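Local coordinates for protein cytokinin riboside 5'-monophosphate phosphoribohydrolase (Corynebacterium glutamicum, PDB 5ZBL) that is a dimeric protein of the LOG-like (possible lysine decarboxylase) family, built on a Rossmann-like fold with a parallel beta-sheet, at residues R99-F110 with E121-W129. Residues are numbered along the deposited sequence; the frame is centred on the assembly and turned at random.
Sequences RKRRMAELGDGF and EELFEVWTW. With GOL (glycerol), chain F.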
loop_
_atom_site.group_PDB
_atom_site.type_symbol
_atom_site.label_atom_id
_atom_site.label_comp_id
_atom_site.label_asym_id
_atom_site.label_seq_id
_atom_site.Cartn_x
_atom_site.Cartn_y
_atom_site.Cartn_z
ATOM N N ARG A 99 -2.589 -7.514 12.793
ATOM C CA ARG A 99 -1.304 -8.038 12.350
ATOM C C ARG A 99 -0.272 -6.908 12.039
ATOM O O ARG A 99 0.855 -6.920 12.548
ATOM C CB ARG A 99 -1.504 -8.932 11.174
ATOM C CG ARG A 99 -0.292 -9.717 10.804
ATOM C CD ARG A 99 -0.396 -9.984 9.364
ATOM N NE ARG A 99 0.478 -11.013 8.892
ATOM C CZ ARG A 99 0.612 -11.280 7.600
ATOM N NH1 ARG A 99 -0.056 -10.553 6.686
ATOM N NH2 ARG A 99 1.425 -12.278 7.225
ATOM N N LYS A 100 -0.697 -5.905 11.275
ATOM C CA LYS A 100 0.189 -4.827 10.833
ATOM C C LYS A 100 0.561 -3.902 11.969
ATOM O O LYS A 100 1.722 -3.487 12.079
ATOM C CB LYS A 100 -0.464 -3.964 9.787
ATOM C CG LYS A 100 -0.906 -4.660 8.546
ATOM C CD LYS A 100 -1.383 -3.584 7.587
ATOM C CE LYS A 100 -2.424 -4.044 6.614
ATOM N NZ LYS A 100 -2.783 -2.858 5.781
ATOM N N ARG A 101 -0.397 -3.581 12.820
ATOM C CA ARG A 101 -0.043 -2.848 14.030
ATOM C C ARG A 101 1.055 -3.577 14.864
ATOM O O ARG A 101 2.021 -2.948 15.306
ATOM C CB ARG A 101 -1.280 -2.576 14.850
ATOM C CG ARG A 101 -1.075 -1.615 16.009
ATOM C CD ARG A 101 -2.190 -1.773 17.042
ATOM N NE ARG A 101 -3.431 -1.106 16.642
ATOM C CZ ARG A 101 -3.664 0.199 16.741
ATOM N NH1 ARG A 101 -2.744 1.028 17.218
ATOM N NH2 ARG A 101 -4.839 0.687 16.345
ATOM N N ARG A 102 0.927 -4.894 15.040
ATOM C CA ARG A 102 1.867 -5.645 15.850
ATOM C C ARG A 102 3.278 -5.751 15.262
ATOM O O ARG A 102 4.290 -5.639 16.003
ATOM C CB ARG A 102 1.355 -7.050 16.192
ATOM C CG ARG A 102 0.692 -7.145 17.545
ATOM C CD ARG A 102 1.632 -6.797 18.709
ATOM N NE ARG A 102 2.258 -7.962 19.297
ATOM C CZ ARG A 102 2.994 -7.932 20.404
ATOM N NH1 ARG A 102 3.510 -9.064 20.869
ATOM N NH2 ARG A 102 3.227 -6.789 21.053
ATOM N N MET A 103 3.328 -5.979 13.955
ATOM C CA MET A 103 4.577 -5.936 13.200
ATOM C C MET A 103 5.284 -4.587 13.371
ATOM O O MET A 103 6.489 -4.542 13.608
ATOM C CB MET A 103 4.315 -6.249 11.734
ATOM C CG MET A 103 3.881 -7.684 11.538
ATOM S SD MET A 103 4.107 -8.283 9.864
ATOM C CE MET A 103 2.784 -7.411 9.055
ATOM N N ALA A 104 4.525 -3.507 13.303
ATOM C CA ALA A 104 5.112 -2.176 13.520
ATOM C C ALA A 104 5.595 -2.027 14.954
ATOM O O ALA A 104 6.718 -1.548 15.185
ATOM C CB ALA A 104 4.122 -1.055 13.182
ATOM N N GLU A 105 4.748 -2.407 15.916
ATOM C CA GLU A 105 5.107 -2.234 17.336
ATOM C C GLU A 105 6.360 -2.994 17.755
ATOM O O GLU A 105 7.135 -2.482 18.568
ATOM C CB GLU A 105 3.976 -2.640 18.256
ATOM C CG GLU A 105 2.887 -1.587 18.377
ATOM C CD GLU A 105 1.541 -2.142 18.856
ATOM O OE1 GLU A 105 1.453 -3.346 19.194
ATOM O OE2 GLU A 105 0.555 -1.363 18.888
ATOM N N LEU A 106 6.518 -4.209 17.212
ATOM C CA LEU A 106 7.603 -5.122 17.560
ATOM C C LEU A 106 8.961 -4.737 16.972
ATOM O O LEU A 106 9.985 -5.071 17.560
ATOM C CB LEU A 106 7.294 -6.570 17.120
ATOM C CG LEU A 106 6.281 -7.342 17.925
ATOM C CD1 LEU A 106 5.875 -8.661 17.228
ATOM C CD2 LEU A 106 6.785 -7.568 19.354
ATOM N N GLY A 107 8.962 -4.075 15.819
ATOM C CA GLY A 107 10.198 -3.741 15.114
ATOM C C GLY A 107 10.694 -2.362 15.458
ATOM O O GLY A 107 9.917 -1.478 15.823
ATOM N N ASP A 108 12.004 -2.189 15.348
ATOM C CA ASP A 108 12.633 -0.898 15.612
ATOM C C ASP A 108 12.856 -0.172 14.332
ATOM O O ASP A 108 13.252 0.982 14.341
ATOM C CB ASP A 108 13.927 -1.084 16.399
ATOM C CG ASP A 108 13.669 -1.658 17.828
ATOM O OD1 ASP A 108 12.997 -0.962 18.662
ATOM O OD2 ASP A 108 14.104 -2.814 18.082
ATOM N N GLY A 109 12.564 -0.852 13.219
ATOM C CA GLY A 109 12.787 -0.336 11.874
ATOM C C GLY A 109 12.181 -1.303 10.860
ATOM O O GLY A 109 11.820 -2.427 11.227
ATOM N N PHE A 110 12.098 -0.847 9.608
ATOM C CA PHE A 110 11.386 -1.521 8.528
ATOM C C PHE A 110 12.305 -1.679 7.326
ATOM O O PHE A 110 13.008 -0.726 6.960
ATOM C CB PHE A 110 10.183 -0.696 8.124
ATOM C CG PHE A 110 9.170 -0.519 9.217
ATOM C CD1 PHE A 110 8.328 -1.563 9.575
ATOM C CD2 PHE A 110 9.047 0.687 9.878
ATOM C CE1 PHE A 110 7.407 -1.412 10.598
ATOM C CE2 PHE A 110 8.111 0.861 10.906
ATOM C CZ PHE A 110 7.318 -0.194 11.272
ATOM N N GLU A 121 1.961 -2.596 -0.363
ATOM C CA GLU A 121 0.965 -2.109 0.586
ATOM C C GLU A 121 1.547 -1.871 2.000
ATOM O O GLU A 121 1.271 -0.838 2.637
ATOM C CB GLU A 121 -0.180 -3.076 0.675
ATOM C CG GLU A 121 -1.409 -2.568 1.368
ATOM C CD GLU A 121 -1.329 -2.653 2.876
ATOM O OE1 GLU A 121 -0.758 -3.649 3.382
ATOM O OE2 GLU A 121 -1.836 -1.717 3.575
ATOM N N GLU A 122 2.306 -2.831 2.514
ATOM C CA GLU A 122 2.867 -2.665 3.860
ATOM C C GLU A 122 3.786 -1.441 3.879
ATOM O O GLU A 122 3.792 -0.712 4.845
ATOM C CB GLU A 122 3.587 -3.928 4.363
ATOM C CG GLU A 122 2.663 -4.948 5.037
ATOM C CD GLU A 122 3.052 -6.420 4.804
ATOM O OE1 GLU A 122 3.648 -6.742 3.737
ATOM O OE2 GLU A 122 2.725 -7.288 5.670
ATOM N N LEU A 123 4.522 -1.212 2.797
ATOM C CA LEU A 123 5.500 -0.169 2.763
ATOM C C LEU A 123 4.817 1.212 2.779
ATOM O O LEU A 123 5.222 2.123 3.494
ATOM C CB LEU A 123 6.396 -0.337 1.531
ATOM C CG LEU A 123 7.395 0.803 1.306
ATOM C CD1 LEU A 123 8.390 0.789 2.404
ATOM C CD2 LEU A 123 8.057 0.697 -0.049
ATOM N N PHE A 124 3.777 1.342 1.984
ATOM C CA PHE A 124 3.020 2.575 1.909
ATOM C C PHE A 124 2.196 2.847 3.162
ATOM O O PHE A 124 1.941 4.011 3.523
ATOM C CB PHE A 124 2.173 2.585 0.630
ATOM C CG PHE A 124 2.949 3.002 -0.575
ATOM C CD1 PHE A 124 3.382 4.312 -0.690
ATOM C CD2 PHE A 124 3.260 2.115 -1.578
ATOM C CE1 PHE A 124 4.106 4.733 -1.786
ATOM C CE2 PHE A 124 3.998 2.523 -2.674
ATOM C CZ PHE A 124 4.425 3.831 -2.768
ATOM N N GLU A 125 1.781 1.767 3.808
ATOM C CA GLU A 125 1.180 1.811 5.126
ATOM C C GLU A 125 2.125 2.452 6.162
ATOM O O GLU A 125 1.730 3.449 6.830
ATOM C CB GLU A 125 0.721 0.416 5.521
ATOM C CG GLU A 125 0.074 0.224 6.882
ATOM C CD GLU A 125 -1.318 0.742 6.955
ATOM O OE1 GLU A 125 -2.276 -0.060 7.060
ATOM O OE2 GLU A 125 -1.436 1.965 6.923
ATOM N N VAL A 126 3.375 1.993 6.261
ATOM C CA VAL A 126 4.222 2.617 7.287
ATOM C C VAL A 126 4.500 4.084 6.941
ATOM O O VAL A 126 4.572 4.904 7.840
ATOM C CB VAL A 126 5.504 1.840 7.644
ATOM C CG1 VAL A 126 5.159 0.400 7.961
ATOM C CG2 VAL A 126 6.540 1.911 6.550
ATOM N N TRP A 127 4.627 4.410 5.658
ATOM C CA TRP A 127 4.821 5.804 5.249
ATOM C C TRP A 127 3.639 6.691 5.589
ATOM O O TRP A 127 3.807 7.775 6.131
ATOM C CB TRP A 127 5.099 5.927 3.731
ATOM C CG TRP A 127 6.510 5.731 3.355
ATOM C CD1 TRP A 127 7.619 5.947 4.132
ATOM C CD2 TRP A 127 6.991 5.308 2.084
ATOM N NE1 TRP A 127 8.746 5.671 3.425
ATOM C CE2 TRP A 127 8.395 5.273 2.163
ATOM C CE3 TRP A 127 6.373 4.944 0.891
ATOM C CZ2 TRP A 127 9.190 4.891 1.088
ATOM C CZ3 TRP A 127 7.162 4.565 -0.178
ATOM C CH2 TRP A 127 8.556 4.529 -0.071
ATOM N N THR A 128 2.451 6.239 5.227
ATOM C CA THR A 128 1.234 6.928 5.587
ATOM C C THR A 128 1.196 7.181 7.099
ATOM O O THR A 128 0.672 8.201 7.521
ATOM C CB THR A 128 -0.005 6.124 5.157
ATOM O OG1 THR A 128 0.066 5.858 3.747
ATOM C CG2 THR A 128 -1.283 6.876 5.460
ATOM N N TRP A 129 1.745 6.256 7.893
ATOM C CA TRP A 129 1.854 6.428 9.347
ATOM C C TRP A 129 2.966 7.400 9.735
ATOM O O TRP A 129 2.745 8.264 10.591
ATOM C CB TRP A 129 2.090 5.087 10.054
ATOM C CG TRP A 129 0.932 4.197 10.097
ATOM C CD1 TRP A 129 -0.373 4.529 9.893
ATOM C CD2 TRP A 129 0.949 2.790 10.389
ATOM N NE1 TRP A 129 -1.169 3.416 10.019
ATOM C CE2 TRP A 129 -0.388 2.333 10.319
ATOM C CE3 TRP A 129 1.963 1.867 10.687
ATOM C CZ2 TRP A 129 -0.742 0.983 10.535
ATOM C CZ3 TRP A 129 1.607 0.515 10.898
ATOM C CH2 TRP A 129 0.268 0.097 10.830
HETATM C C1 GOL F . -6.663 -3.300 7.440
HETATM O O1 GOL F . -6.229 -4.151 6.375
HETATM C C2 GOL F . -5.632 -2.225 7.792
HETATM O O2 GOL F . -5.030 -1.729 6.609
HETATM C C3 GOL F . -6.240 -1.010 8.463
HETATM O O3 GOL F . -5.206 -0.144 8.942
#
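Lys100 leaves helix 96-106 with CG anti to its carbonyl carbon (chi1 -59°) and then runs extended, which carries NZ across to Glu121 and Glu125 on helix 117-130. Both acids have CG anti to the backbone N and bend at chi2, bringing their carboxylates to NZ; each side chain crosses that of Lys100 at about a right angle. The two helices precede and follow strand 110-112 in the parallel sheet of this Rossmann-like fold, and their segments cross at -68°. NZ forms salt bridges to Glu121 OE2 at 2.7 Å, on the syn side, and to Glu125 OE1 at 3.1 Å, on the anti side; it lies out of the plane of both carboxylates. Glycerol O2 accepts a third bond from Lys100 NZ at 2.6 Å. Lys100 also pairs with Glu125 OE2 of the second subunit, placing the network at the dimer interface; there Glu121 faces its own copy, and the lysines probably offset the like charges. Beside this network, Met103 CE comes 3.4 Å from Glu122 OE2, the two side chains crossing. Arg99 NH1 is near that oxygen, a charge attraction without a directed N-H; its NH2 and NE instead bind the carbonyls of Gly48 and Val72. Toward the C-terminal end of segment 121-129, Trp129 brings its six-membered ring to the turn from Lys100 to Ala104: Lys100 O lies near the ring plane at its edge, and Ala104 CB is 3.7 Å from CZ3. Against the sheet, Val126 CG1 makes a CH-pi contact with Phe110, 3.9 Å from the ring centroid and 10° off its normal.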